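Local coordinates for malate synthase (Haloferax volcanii, PDB 3OYZ), which catalyses the magnesium-dependent Claisen condensation of acetyl-CoA with glyoxylate and the hydrolysis of the malyl-CoA intermediate to malate in the glyoxylate cycle, at residues 66-69 with 70-74; 75-78 with 79-83; 97-100 with 101-105; 138-141 with 142-146; 262-265 with 266-270. All coordinates share one frame; numbering follows the deposited sequence.

Interaction 1: residues 66-69 with 70-74; sequences IVEV and ISEQG
Ile-70 N reaches back to Ile-66 O (3.2 Å) and Gln-73 N to Val-69 O (2.8 Å), two of the i to i+4 bonds that make residues 66-73 the closing turns of a helix. Along its inner side Ile-66 and Ile-70 run alongside each other in the same direction, and CG2 of Ile-66 meets CD1 of Ile-70 at 3.9 Å. In Ile-70, CG1 stands anti to the carbonyl carbon (chi1 -65°), which lays the branch back over Ile-66 O. An alanine here would remove CG1, CG2 and CD1 and would probably leave a gap beside CG2 of Ile-66. On the outer side Glu-68 and Glu-72 also run alongside each other, their carboxylates turned 73° apart. The like charges, 4.1 Å between Glu-68 OE2 and Glu-72 OE1, are probably eased by a water that donates to OE2 of both residues and by Arg-32, which forms a salt bridge with Glu-68. Val-69 and Gln-73, one turn apart, pack against helix 29-36, Val-69 through Leu-31. Ile-66 and Val-67 meet Ile-105 of helix 92-105, while helix 59-73 itself makes the crossover between strands 45-49 and 80-81.

Interaction 2: residues 75-78 with 79-83; sequences AEFP and GEIHP
Glu-80 OE1 takes a hydrogen bond of 2.8 Å from His-82 NE2, nearly straight at 167°. The carboxylate uses the anti lone pair of OE1, away from its other oxygen, and OE1 lies only 3° out of the imidazole plane, so the histidine edge is presented squarely to its acceptor. The two residues are spaced i, i+2 along an extended chain, which lets their side chains meet on one side of it. Between them Ile-81 turns to the other side and packs against Phe-77. Its CG1 comes to 3.7 Å from CD2 of the phenylalanine ring, and CD1 approaches Phe-77 CB. The ring is brought there by the first torsion, with CG opposite the backbone N (chi1 -176°), and its CD2 also lies 3.5 Å from Gly-79 N. This is the loop-to-strand step of a TIM barrel: residues 75-79 lead from helix 59-73 into the short parallel strand 80-81, which lies beside strand 45-49. Gly-79 suits the turn because a beta carbon would sit tightly against Phe-77 CE2. Pro-78 places its CD 3.7 Å above one face of the Phe-77 ring, toward the rim. Beyond the two segments, the Phe-77 ring also meets that of Trp-46 on strand 45-49, whereas Pro-78 touches Asp-411 of a neighbouring subunit.

Interaction 3: residues 97-100 with 101-105; sequences QGFQ and HMLDI
Gln-97 and His-101 meet one turn apart on helix 92-105, an outer helix of the TIM barrel, where an amide lies over an imidazole. From CB the glutamine chain runs to CG, placed opposite the backbone N, then bends at chi2 (68°) and folds back toward the next turn. CG comes to 4.2 Å from His-101 CE1, and CD to 3.7 Å from the same atom. At the tip, NE2 sits 3.2 Å above the plane of the imidazole, over its centre. Amide and ring planes are only 16° apart, so the amide is laid nearly flat on the ring and NE2 is not directed at a ring nitrogen. Glutamine suits the place: its chain is long enough to bridge a helical turn, and its flat end can cover a flat ring. His-101 NE2 has a weak hydrogen bond to Asp-60 on helix 59-73, which gives that nitrogen a partner.

Beneath these side chains the backbone is regular helix, with His-101 N bound to Gln-97 O at 3.0 Å and an almost straight 174°. Gly-98, which is buried, adds no bulk, and its O accepts from Met-102 N. Another side of the helix, turned to helix 127-143, carries Phe-99 and Leu-103, which touch loosely; the Phe-99 ring stacks with that of Phe-136 in helix 127-143. The nearest atoms of that loose pair are Phe-99 CZ and Leu-103 CD2, 4.5 Å apart.

Interaction 4: residues 138-141 with 142-146; sequences TIVE and HEHGL
Backbone hydrogen bonds carry the last turn of the helix: His-142 N donates to Thr-138 O and Glu-143 N to Ile-139 O (2.8 Å). Past residue 143 the pattern changes, and Glu-141 O accepts from Leu-146 N at 2.8 Å, in the carbonyl plane, with a second, weak bond from His-144 N. Together with a weak bond from Gly-145 N to His-142 O this makes a Schellman motif, turning at Gly-145, whose positive phi (50°) favours glycine. One water-mediated link adds to this: a water donates to both Ile-139 O and Glu-143 OE2, the latter at 2.7 Å; Glu-143 is bent at chi2 (-58°), its carboxylate curling back toward that carbonyl. In van der Waals contact, Thr-138 CG2 lies 3.9 Å from His-142 CD2, and Thr-138 O is at the edge of the imidazole, in its plane. Ile-139 CG2 meets Glu-143 CG at 4.0 Å. Polar ends find mates beyond the turn: Glu-141 bonds to the backbone N of Gly-149 and Leu-151 and forms a salt bridge with Arg-182, while His-142 bonds to Glu-148. Helix 127-143 crosses between strands 118-121 and 152-157, and Ile-139 and Val-140 pack on Phe-99 of helix 92-105.

Interaction 5: residues 262-265 with 266-270; sequences GQVV and EANTS
Residues 262-268 follow the i to i+4 pattern, with Glu-266 N bound to Gly-262 O (3.1 Å, 177°), Ala-267 N to Gln-263 O (2.8 Å) and Asn-268 N to Val-264 O. One turn on, Val-265 O receives a hydrogen bond of 2.8 Å from the hydroxyl of Thr-269, besides a weak one from Thr-269 N. The hydroxyl stands anti to its own carbonyl carbon (chi1 -38°), which turns it back to the previous turn; it approaches tilted 31° from the carbonyl plane. Replacing this threonine by a valine would take away the hydroxyl and would probably leave Val-265 O held less firmly, by the weak bond from Thr-269 N. Val-264 and Asn-268 run together, CG1 against ND2 at 3.6 Å, and the asparagine amide is fixed by Thr-13, Met-40 and Ala-42, its ND2 donating to both carbonyl oxygens of the latter two. Ala-267, small enough for close packing, rests its CB on Gln-263 O (3.4 Å). Glu-266 is bent at chi2 and its carboxylate pairs with Arg-242 of helix 238-249. Ala-267 faces that helix and strands 13-18 and 255-258, and Val-264 packs on Phe-15, so helix 261-269 lies against the barrel, with Thr-269 touching Arg-419 of a neighbouring subunit.

The five contacts follow one another along the chain. Interactions 1 and 2, centres about 10 Å apart, belong to the passage from helix 59-73 to strand 80-81 and touch where Ile-70 CD1 meets Ile-81 CG2 at 3.4 Å. Interaction 3, on helix 92-105, packs on interaction 1 through Ile-105, and on interaction 4, centres about 12 Å away, through Phe-99 and a probable hydrogen bond from His-144 NE2 to Leu-103 O. Interaction 5 touches none of them, its centre about 17 Å from that of interaction 2 and about 35 Å from that of interaction 4. Helices 59-73, 92-105 and 127-143 thus form an outer layer on one part of the TIM barrel, whereas helix 261-269 lies near the bound acetyl-CoA.

Interaction 1: residues 66-69 with 70-74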
loop_
_atom_site.group_PDB
_atom_site.type_symbol
_atom_site.label_atom_id
_atom_site.label_comp_id
_atom_site.label_asym_id
_atom_site.label_seq_id
_atom_site.Cartn_x
_atom_site.Cartn_y
_atom_site.Cartn_z
ATOM N N ILE A 66 2.758 -31.185 -23.519
ATOM C CA ILE A 66 3.213 -29.877 -23.963
ATOM C C ILE A 66 4.074 -29.939 -25.195
ATOM O O ILE A 66 3.928 -29.158 -26.137
ATOM C CB ILE A 66 4.059 -29.122 -22.804
ATOM C CG1 ILE A 66 3.099 -28.642 -21.729
ATOM C CG2 ILE A 66 4.787 -27.944 -23.426
ATOM C CD1 ILE A 66 3.793 -28.244 -20.307
ATOM N N VAL A 67 5.068 -30.806 -25.194
ATOM C CA VAL A 67 5.903 -30.909 -26.400
ATOM C C VAL A 67 5.083 -31.313 -27.653
ATOM O O VAL A 67 5.193 -30.712 -28.728
ATOM C CB VAL A 67 7.064 -31.916 -26.268
ATOM C CG1 VAL A 67 7.771 -32.118 -27.644
ATOM C CG2 VAL A 67 8.080 -31.471 -25.262
ATOM N N GLU A 68 4.226 -32.304 -27.473
ATOM C CA GLU A 68 3.394 -32.842 -28.587
ATOM C C GLU A 68 2.425 -31.819 -29.178
ATOM O O GLU A 68 2.464 -31.575 -30.400
ATOM C CB GLU A 68 2.641 -34.053 -28.032
ATOM C CG GLU A 68 2.057 -35.049 -29.048
ATOM C CD GLU A 68 0.936 -35.887 -28.448
ATOM O OE1 GLU A 68 1.009 -36.417 -27.317
ATOM O OE2 GLU A 68 -0.090 -36.024 -29.139
ATOM N N VAL A 69 1.597 -31.184 -28.335
ATOM C CA VAL A 69 0.687 -30.161 -28.842
ATOM C C VAL A 69 1.341 -28.946 -29.463
ATOM O O VAL A 69 0.925 -28.477 -30.542
ATOM C CB VAL A 69 -0.331 -29.695 -27.810
ATOM C CG1 VAL A 69 -1.150 -28.542 -28.393
ATOM C CG2 VAL A 69 -1.147 -30.897 -27.287
ATOM N N ILE A 70 2.383 -28.400 -28.824
ATOM C CA ILE A 70 2.961 -27.182 -29.382
ATOM C C ILE A 70 3.730 -27.502 -30.672
ATOM O O ILE A 70 3.855 -26.674 -31.595
ATOM C CB ILE A 70 3.970 -26.498 -28.328
ATOM C CG1 ILE A 70 3.172 -26.028 -27.115
ATOM C CG2 ILE A 70 4.678 -25.346 -28.987
ATOM C CD1 ILE A 70 3.977 -25.189 -26.098
ATOM N N SER A 71 4.350 -28.667 -30.651
ATOM C CA SER A 71 4.924 -29.250 -31.880
ATOM C C SER A 71 3.962 -29.153 -33.103
ATOM O O SER A 71 4.226 -28.492 -34.126
ATOM C CB SER A 71 5.188 -30.738 -31.582
ATOM O OG SER A 71 6.312 -31.115 -32.347
ATOM N N GLU A 72 2.789 -29.721 -32.904
ATOM C CA GLU A 72 1.766 -29.884 -33.973
ATOM C C GLU A 72 0.964 -28.628 -34.288
ATOM O O GLU A 72 0.657 -28.363 -35.467
ATOM C CB GLU A 72 0.854 -31.051 -33.614
ATOM C CG GLU A 72 1.636 -32.360 -33.521
ATOM C CD GLU A 72 0.898 -33.509 -32.839
ATOM O OE1 GLU A 72 -0.157 -33.298 -32.220
ATOM O OE2 GLU A 72 1.367 -34.673 -32.876
ATOM N N GLN A 73 0.710 -27.804 -33.264
ATOM C CA GLN A 73 -0.171 -26.634 -33.404
ATOM C C GLN A 73 0.366 -25.253 -33.103
ATOM O O GLN A 73 -0.313 -24.249 -33.355
ATOM C CB GLN A 73 -1.385 -26.796 -32.498
ATOM C CG GLN A 73 -2.114 -28.057 -32.842
ATOM C CD GLN A 73 -3.458 -28.185 -32.194
ATOM O OE1 GLN A 73 -3.620 -29.103 -31.437
ATOM N NE2 GLN A 73 -4.410 -27.289 -32.467
ATOM N N GLY A 74 1.561 -25.183 -32.523
ATOM C CA GLY A 74 1.999 -23.904 -32.010
ATOM C C GLY A 74 2.309 -22.969 -33.141
ATOM O O GLY A 74 2.205 -21.761 -32.969
HETATM O O HOH W 1 0.179 -37.247 -31.532
#

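Interaction 2: residues 75-78 with 79-83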
loop_
_atom_site.group_PDB
_atom_site.type_symbol
_atom_site.label_atom_id
_atom_site.label_comp_id
_atom_site.label_asym_id
_atom_site.label_seq_id
_atom_site.Cartn_x
_atom_site.Cartn_y
_atom_site.Cartn_z
ATOM N N ALA A 75 2.639 -23.491 -34.320
ATOM C CA ALA A 75 2.984 -22.597 -35.425
ATOM C C ALA A 75 1.972 -21.512 -35.756
ATOM O O ALA A 75 2.379 -20.391 -36.100
ATOM C CB ALA A 75 3.383 -23.360 -36.687
ATOM N N GLU A 76 0.677 -21.800 -35.656
ATOM C CA GLU A 76 -0.290 -20.731 -36.017
ATOM C C GLU A 76 -1.075 -20.279 -34.791
ATOM O O GLU A 76 -2.131 -19.684 -34.986
ATOM C CB GLU A 76 -1.359 -21.061 -37.092
ATOM C CG GLU A 76 -0.908 -21.219 -38.559
ATOM C CD GLU A 76 -0.482 -22.644 -38.770
ATOM O OE1 GLU A 76 -0.867 -23.465 -37.887
ATOM O OE2 GLU A 76 0.295 -22.913 -39.714
ATOM N N PHE A 77 -0.643 -20.628 -33.572
ATOM C CA PHE A 77 -1.357 -20.074 -32.412
ATOM C C PHE A 77 -1.172 -18.565 -32.499
ATOM O O PHE A 77 -0.043 -18.117 -32.732
ATOM C CB PHE A 77 -0.780 -20.610 -31.113
ATOM C CG PHE A 77 -1.545 -20.139 -29.935
ATOM C CD1 PHE A 77 -2.828 -20.628 -29.710
ATOM C CD2 PHE A 77 -1.012 -19.170 -29.085
ATOM C CE1 PHE A 77 -3.601 -20.175 -28.663
ATOM C CE2 PHE A 77 -1.791 -18.701 -28.037
ATOM C CZ PHE A 77 -3.075 -19.173 -27.827
ATOM N N PRO A 78 -2.240 -17.748 -32.407
ATOM C CA PRO A 78 -1.847 -16.373 -32.714
ATOM C C PRO A 78 -1.268 -15.537 -31.530
ATOM O O PRO A 78 -0.792 -14.450 -31.820
ATOM C CB PRO A 78 -3.177 -15.687 -33.050
ATOM C CG PRO A 78 -4.142 -16.378 -32.165
ATOM C CD PRO A 78 -3.684 -17.853 -32.119
ATOM N N GLY A 79 -1.498 -15.928 -30.279
ATOM C CA GLY A 79 -0.882 -15.247 -29.115
ATOM C C GLY A 79 0.517 -15.761 -28.796
ATOM O O GLY A 79 1.161 -16.339 -29.667
ATOM N N GLU A 80 1.045 -15.576 -27.579
ATOM C CA GLU A 80 2.421 -16.069 -27.309
ATOM C C GLU A 80 2.258 -17.233 -26.415
ATOM O O GLU A 80 1.398 -17.187 -25.542
ATOM C CB GLU A 80 3.252 -14.979 -26.582
ATOM C CG GLU A 80 3.712 -13.816 -27.486
ATOM C CD GLU A 80 4.701 -12.855 -26.761
ATOM O OE1 GLU A 80 5.136 -13.210 -25.638
ATOM O OE2 GLU A 80 5.114 -11.790 -27.303
ATOM N N ILE A 81 3.134 -18.233 -26.516
ATOM C CA ILE A 81 3.058 -19.398 -25.679
ATOM C C ILE A 81 4.213 -19.422 -24.603
ATOM O O ILE A 81 5.402 -19.391 -24.903
ATOM C CB ILE A 81 3.092 -20.704 -26.522
ATOM C CG1 ILE A 81 2.081 -20.657 -27.721
ATOM C CG2 ILE A 81 2.899 -21.959 -25.640
ATOM C CD1 ILE A 81 2.021 -22.064 -28.493
ATOM N N HIS A 82 3.823 -19.545 -23.351
ATOM C CA HIS A 82 4.783 -19.503 -22.216
ATOM C C HIS A 82 4.283 -20.532 -21.247
ATOM O O HIS A 82 3.499 -20.190 -20.373
ATOM C CB HIS A 82 4.625 -18.099 -21.553
ATOM C CG HIS A 82 5.106 -16.948 -22.386
ATOM N ND1 HIS A 82 6.343 -16.359 -22.208
ATOM C CD2 HIS A 82 4.457 -16.185 -23.305
ATOM C CE1 HIS A 82 6.470 -15.346 -23.044
ATOM N NE2 HIS A 82 5.319 -15.191 -23.690
ATOM N N PRO A 83 4.731 -21.811 -21.289
ATOM C CA PRO A 83 4.217 -22.783 -20.348
ATOM C C PRO A 83 4.660 -22.596 -18.871
ATOM O O PRO A 83 5.783 -22.100 -18.639
ATOM C CB PRO A 83 4.884 -24.096 -20.834
ATOM C CG PRO A 83 5.172 -23.922 -22.234
ATOM C CD PRO A 83 5.587 -22.433 -22.314
#

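Interaction 3: residues 97-100 with 101-105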
loop_
_atom_site.group_PDB
_atom_site.type_symbol
_atom_site.label_atom_id
_atom_site.label_comp_id
_atom_site.label_asym_id
_atom_site.label_seq_id
_atom_site.Cartn_x
_atom_site.Cartn_y
_atom_site.Cartn_z
ATOM N N GLN A 97 13.065 -30.393 -10.732
ATOM C CA GLN A 97 12.015 -30.951 -11.594
ATOM C C GLN A 97 11.592 -29.940 -12.663
ATOM O O GLN A 97 11.522 -30.288 -13.856
ATOM C CB GLN A 97 10.908 -31.463 -10.680
ATOM C CG GLN A 97 9.707 -32.023 -11.501
ATOM C CD GLN A 97 10.088 -33.306 -12.242
ATOM O OE1 GLN A 97 9.865 -34.375 -11.677
ATOM N NE2 GLN A 97 10.711 -33.220 -13.440
ATOM N N GLY A 98 11.477 -28.647 -12.317
ATOM C CA GLY A 98 10.993 -27.674 -13.299
ATOM C C GLY A 98 12.092 -27.413 -14.277
ATOM O O GLY A 98 11.850 -27.329 -15.471
ATOM N N PHE A 99 13.333 -27.384 -13.800
ATOM C CA PHE A 99 14.385 -27.285 -14.766
ATOM C C PHE A 99 14.433 -28.536 -15.706
ATOM O O PHE A 99 14.669 -28.367 -16.888
ATOM C CB PHE A 99 15.690 -27.307 -13.972
ATOM C CG PHE A 99 16.930 -27.421 -14.826
ATOM C CD1 PHE A 99 17.167 -26.549 -15.858
ATOM C CD2 PHE A 99 17.854 -28.417 -14.556
ATOM C CE1 PHE A 99 18.321 -26.630 -16.660
ATOM C CE2 PHE A 99 19.022 -28.528 -15.321
ATOM C CZ PHE A 99 19.267 -27.621 -16.369
ATOM N N GLN A 100 14.375 -29.758 -15.185
ATOM C CA GLN A 100 14.448 -30.902 -16.130
ATOM C C GLN A 100 13.342 -30.890 -17.183
ATOM O O GLN A 100 13.606 -31.111 -18.360
ATOM C CB GLN A 100 14.365 -32.237 -15.405
ATOM C CG GLN A 100 15.302 -32.387 -14.225
ATOM C CD GLN A 100 15.025 -33.686 -13.437
ATOM O OE1 GLN A 100 14.351 -33.678 -12.401
ATOM N NE2 GLN A 100 15.563 -34.809 -13.921
ATOM N N HIS A 101 12.130 -30.543 -16.761
ATOM C CA HIS A 101 11.022 -30.360 -17.717
ATOM C C HIS A 101 11.324 -29.283 -18.722
ATOM O O HIS A 101 11.007 -29.532 -19.890
ATOM C CB HIS A 101 9.626 -30.242 -17.068
ATOM C CG HIS A 101 9.114 -31.541 -16.504
ATOM N ND1 HIS A 101 8.199 -31.632 -15.474
ATOM C CD2 HIS A 101 9.418 -32.823 -16.835
ATOM C CE1 HIS A 101 7.936 -32.904 -15.204
ATOM N NE2 HIS A 101 8.655 -33.636 -16.032
ATOM N N MET A 102 11.966 -28.143 -18.382
ATOM C CA MET A 102 12.154 -27.116 -19.388
ATOM C C MET A 102 13.187 -27.585 -20.360
ATOM O O MET A 102 13.197 -27.194 -21.555
ATOM C CB MET A 102 12.786 -25.781 -18.849
ATOM C CG MET A 102 11.917 -25.011 -17.906
ATOM S SD MET A 102 12.537 -23.359 -17.352
ATOM C CE MET A 102 13.561 -22.933 -18.700
ATOM N N LEU A 103 14.149 -28.320 -19.805
ATOM C CA LEU A 103 15.209 -28.810 -20.661
ATOM C C LEU A 103 14.596 -29.778 -21.754
ATOM O O LEU A 103 14.937 -29.670 -22.936
ATOM C CB LEU A 103 16.208 -29.528 -19.763
ATOM C CG LEU A 103 17.546 -29.997 -20.350
ATOM C CD1 LEU A 103 18.435 -28.871 -20.905
ATOM C CD2 LEU A 103 18.284 -30.860 -19.316
ATOM N N ASP A 104 13.731 -30.707 -21.362
ATOM C CA ASP A 104 13.008 -31.628 -22.293
ATOM C C ASP A 104 12.183 -30.869 -23.320
ATOM O O ASP A 104 12.334 -31.064 -24.545
ATOM C CB ASP A 104 12.023 -32.533 -21.527
ATOM C CG ASP A 104 12.704 -33.488 -20.587
ATOM O OD1 ASP A 104 13.921 -33.712 -20.780
ATOM O OD2 ASP A 104 12.029 -34.016 -19.660
ATOM N N ILE A 105 11.350 -29.946 -22.830
ATOM C CA ILE A 105 10.477 -29.161 -23.691
ATOM C C ILE A 105 11.242 -28.393 -24.755
ATOM O O ILE A 105 10.726 -28.280 -25.881
ATOM C CB ILE A 105 9.495 -28.304 -22.888
ATOM C CG1 ILE A 105 8.587 -29.255 -22.108
ATOM C CG2 ILE A 105 8.741 -27.342 -23.760
ATOM C CD1 ILE A 105 7.834 -28.598 -20.928
#

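Interaction 4: residues 138-141 with 142-146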
loop_
_atom_site.group_PDB
_atom_site.type_symbol
_atom_site.label_atom_id
_atom_site.label_comp_id
_atom_site.label_asym_id
_atom_site.label_seq_id
_atom_site.Cartn_x
_atom_site.Cartn_y
_atom_site.Cartn_z
ATOM N N THR A 138 19.365 -19.854 -18.499
ATOM C CA THR A 138 20.622 -19.705 -19.216
ATOM C C THR A 138 21.209 -21.101 -19.589
ATOM O O THR A 138 21.721 -21.298 -20.700
ATOM C CB THR A 138 21.614 -18.885 -18.346
ATOM O OG1 THR A 138 21.023 -17.588 -18.168
ATOM C CG2 THR A 138 22.917 -18.689 -19.127
ATOM N N ILE A 139 21.243 -21.995 -18.626
ATOM C CA ILE A 139 21.751 -23.362 -18.940
ATOM C C ILE A 139 20.941 -24.046 -20.069
ATOM O O ILE A 139 21.566 -24.548 -21.002
ATOM C CB ILE A 139 21.798 -24.202 -17.679
ATOM C CG1 ILE A 139 23.040 -23.765 -16.843
ATOM C CG2 ILE A 139 21.919 -25.723 -17.994
ATOM C CD1 ILE A 139 22.896 -24.217 -15.390
ATOM N N VAL A 140 19.615 -24.069 -19.984
ATOM C CA VAL A 140 18.739 -24.576 -21.057
ATOM C C VAL A 140 19.053 -24.001 -22.410
ATOM O O VAL A 140 19.249 -24.790 -23.366
ATOM C CB VAL A 140 17.253 -24.361 -20.699
ATOM C CG1 VAL A 140 16.395 -24.536 -21.937
ATOM C CG2 VAL A 140 16.879 -25.235 -19.531
ATOM N N GLU A 141 19.088 -22.671 -22.543
ATOM C CA GLU A 141 19.553 -21.986 -23.742
ATOM C C GLU A 141 20.866 -22.490 -24.323
ATOM O O GLU A 141 20.991 -22.787 -25.534
ATOM C CB GLU A 141 19.585 -20.448 -23.627
ATOM C CG GLU A 141 18.153 -19.916 -23.424
ATOM C CD GLU A 141 18.123 -18.457 -22.914
ATOM O OE1 GLU A 141 19.138 -17.971 -22.335
ATOM O OE2 GLU A 141 17.065 -17.809 -23.053
ATOM N N HIS A 142 21.870 -22.542 -23.460
ATOM C CA HIS A 142 23.183 -22.975 -23.923
ATOM C C HIS A 142 23.167 -24.475 -24.292
ATOM O O HIS A 142 23.782 -24.856 -25.275
ATOM C CB HIS A 142 24.282 -22.673 -22.899
ATOM C CG HIS A 142 24.730 -21.236 -22.940
ATOM N ND1 HIS A 142 25.866 -20.827 -23.601
ATOM C CD2 HIS A 142 24.111 -20.102 -22.524
ATOM C CE1 HIS A 142 25.978 -19.510 -23.511
ATOM N NE2 HIS A 142 24.914 -19.046 -22.872
ATOM N N GLU A 143 22.488 -25.309 -23.536
ATOM C CA GLU A 143 22.472 -26.746 -23.772
ATOM C C GLU A 143 21.804 -27.010 -25.145
ATOM O O GLU A 143 22.140 -27.996 -25.791
ATOM C CB GLU A 143 21.716 -27.524 -22.695
ATOM C CG GLU A 143 22.526 -27.661 -21.414
ATOM C CD GLU A 143 23.874 -28.358 -21.657
ATOM O OE1 GLU A 143 23.813 -29.473 -22.235
ATOM O OE2 GLU A 143 24.965 -27.818 -21.317
ATOM N N HIS A 144 20.963 -26.117 -25.659
ATOM C CA HIS A 144 20.112 -26.486 -26.795
ATOM C C HIS A 144 20.396 -25.532 -27.937
ATOM O O HIS A 144 19.597 -25.449 -28.859
ATOM C CB HIS A 144 18.620 -26.460 -26.440
ATOM C CG HIS A 144 18.171 -27.681 -25.710
ATOM N ND1 HIS A 144 18.780 -28.901 -25.894
ATOM C CD2 HIS A 144 17.175 -27.898 -24.818
ATOM C CE1 HIS A 144 18.220 -29.806 -25.111
ATOM N NE2 HIS A 144 17.230 -29.228 -24.462
ATOM N N GLY A 145 21.518 -24.829 -27.854
ATOM C CA GLY A 145 21.906 -23.785 -28.784
ATOM C C GLY A 145 20.894 -22.709 -29.118
ATOM O O GLY A 145 20.883 -22.191 -30.242
ATOM N N LEU A 146 20.051 -22.335 -28.160
ATOM C CA LEU A 146 19.213 -21.152 -28.354
ATOM C C LEU A 146 19.985 -19.872 -28.109
ATOM O O LEU A 146 21.001 -19.892 -27.405
ATOM C CB LEU A 146 17.979 -21.202 -27.447
ATOM C CG LEU A 146 17.381 -22.605 -27.417
ATOM C CD1 LEU A 146 16.315 -22.652 -26.370
ATOM C CD2 LEU A 146 16.705 -22.924 -28.822
HETATM O O HOH W 2 24.426 -25.234 -20.681
#

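Interaction 5: residues 262-265 with 266-270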
loop_
_atom_site.group_PDB
_atom_site.type_symbol
_atom_site.label_atom_id
_atom_site.label_comp_id
_atom_site.label_asym_id
_atom_site.label_seq_id
_atom_site.Cartn_x
_atom_site.Cartn_y
_atom_site.Cartn_z
ATOM N N GLY A 262 -14.458 -18.419 -21.772
ATOM C CA GLY A 262 -15.356 -17.256 -21.588
ATOM C C GLY A 262 -14.656 -16.068 -20.900
ATOM O O GLY A 262 -14.800 -14.896 -21.334
ATOM N N GLN A 263 -13.809 -16.369 -19.909
ATOM C CA GLN A 263 -12.982 -15.281 -19.325
ATOM C C GLN A 263 -12.024 -14.656 -20.339
ATOM O O GLN A 263 -11.890 -13.425 -20.412
ATOM C CB GLN A 263 -12.309 -15.705 -18.019
ATOM C CG GLN A 263 -13.277 -15.812 -16.850
ATOM C CD GLN A 263 -12.535 -16.076 -15.525
ATOM O OE1 GLN A 263 -11.431 -16.579 -15.573
ATOM N NE2 GLN A 263 -13.154 -15.859 -14.382
ATOM N N VAL A 264 -11.461 -15.471 -21.223
ATOM C CA VAL A 264 -10.611 -14.923 -22.265
ATOM C C VAL A 264 -11.306 -13.811 -23.070
ATOM O O VAL A 264 -10.800 -12.686 -23.302
ATOM C CB VAL A 264 -10.064 -16.033 -23.187
ATOM C CG1 VAL A 264 -9.268 -15.380 -24.287
ATOM C CG2 VAL A 264 -9.096 -16.893 -22.425
ATOM N N VAL A 265 -12.534 -14.123 -23.500
ATOM C CA VAL A 265 -13.245 -13.162 -24.345
ATOM C C VAL A 265 -13.502 -11.917 -23.523
ATOM O O VAL A 265 -13.275 -10.822 -23.995
ATOM C CB VAL A 265 -14.624 -13.693 -24.874
ATOM C CG1 VAL A 265 -15.366 -12.541 -25.623
ATOM C CG2 VAL A 265 -14.410 -14.909 -25.798
ATOM N N GLU A 266 -14.069 -12.042 -22.330
ATOM C CA GLU A 266 -14.337 -10.837 -21.511
ATOM C C GLU A 266 -13.079 -9.981 -21.255
ATOM O O GLU A 266 -13.039 -8.761 -21.449
ATOM C CB GLU A 266 -14.912 -11.272 -20.162
ATOM C CG GLU A 266 -16.359 -11.740 -20.272
ATOM C CD GLU A 266 -17.362 -10.581 -20.437
ATOM O OE1 GLU A 266 -17.108 -9.455 -19.956
ATOM O OE2 GLU A 266 -18.413 -10.765 -21.078
ATOM N N ALA A 267 -11.989 -10.660 -20.910
ATOM C CA ALA A 267 -10.785 -9.932 -20.528
ATOM C C ALA A 267 -10.124 -9.354 -21.770
ATOM O O ALA A 267 -9.432 -8.353 -21.678
ATOM C CB ALA A 267 -9.808 -10.880 -19.757
ATOM N N ASN A 268 -10.327 -9.920 -22.954
ATOM C CA ASN A 268 -9.813 -9.292 -24.203
ATOM C C ASN A 268 -10.512 -8.002 -24.600
ATOM O O ASN A 268 -9.923 -7.096 -25.228
ATOM C CB ASN A 268 -9.849 -10.259 -25.397
ATOM C CG ASN A 268 -8.595 -11.081 -25.541
ATOM O OD1 ASN A 268 -7.501 -10.651 -25.136
ATOM N ND2 ASN A 268 -8.744 -12.300 -26.075
ATOM N N THR A 269 -11.760 -7.881 -24.184
ATOM C CA THR A 269 -12.587 -6.732 -24.569
ATOM C C THR A 269 -12.572 -5.631 -23.534
ATOM O O THR A 269 -12.617 -4.448 -23.858
ATOM C CB THR A 269 -14.116 -7.125 -24.605
ATOM O OG1 THR A 269 -14.271 -8.446 -25.126
ATOM C CG2 THR A 269 -14.893 -6.168 -25.441
ATOM N N SER A 270 -12.533 -6.019 -22.269
ATOM C CA SER A 270 -12.626 -5.039 -21.199
ATOM C C SER A 270 -11.696 -3.821 -21.282
ATOM O O SER A 270 -12.194 -2.731 -21.050
ATOM C CB SER A 270 -12.462 -5.686 -19.825
ATOM O OG SER A 270 -12.106 -4.638 -18.920
#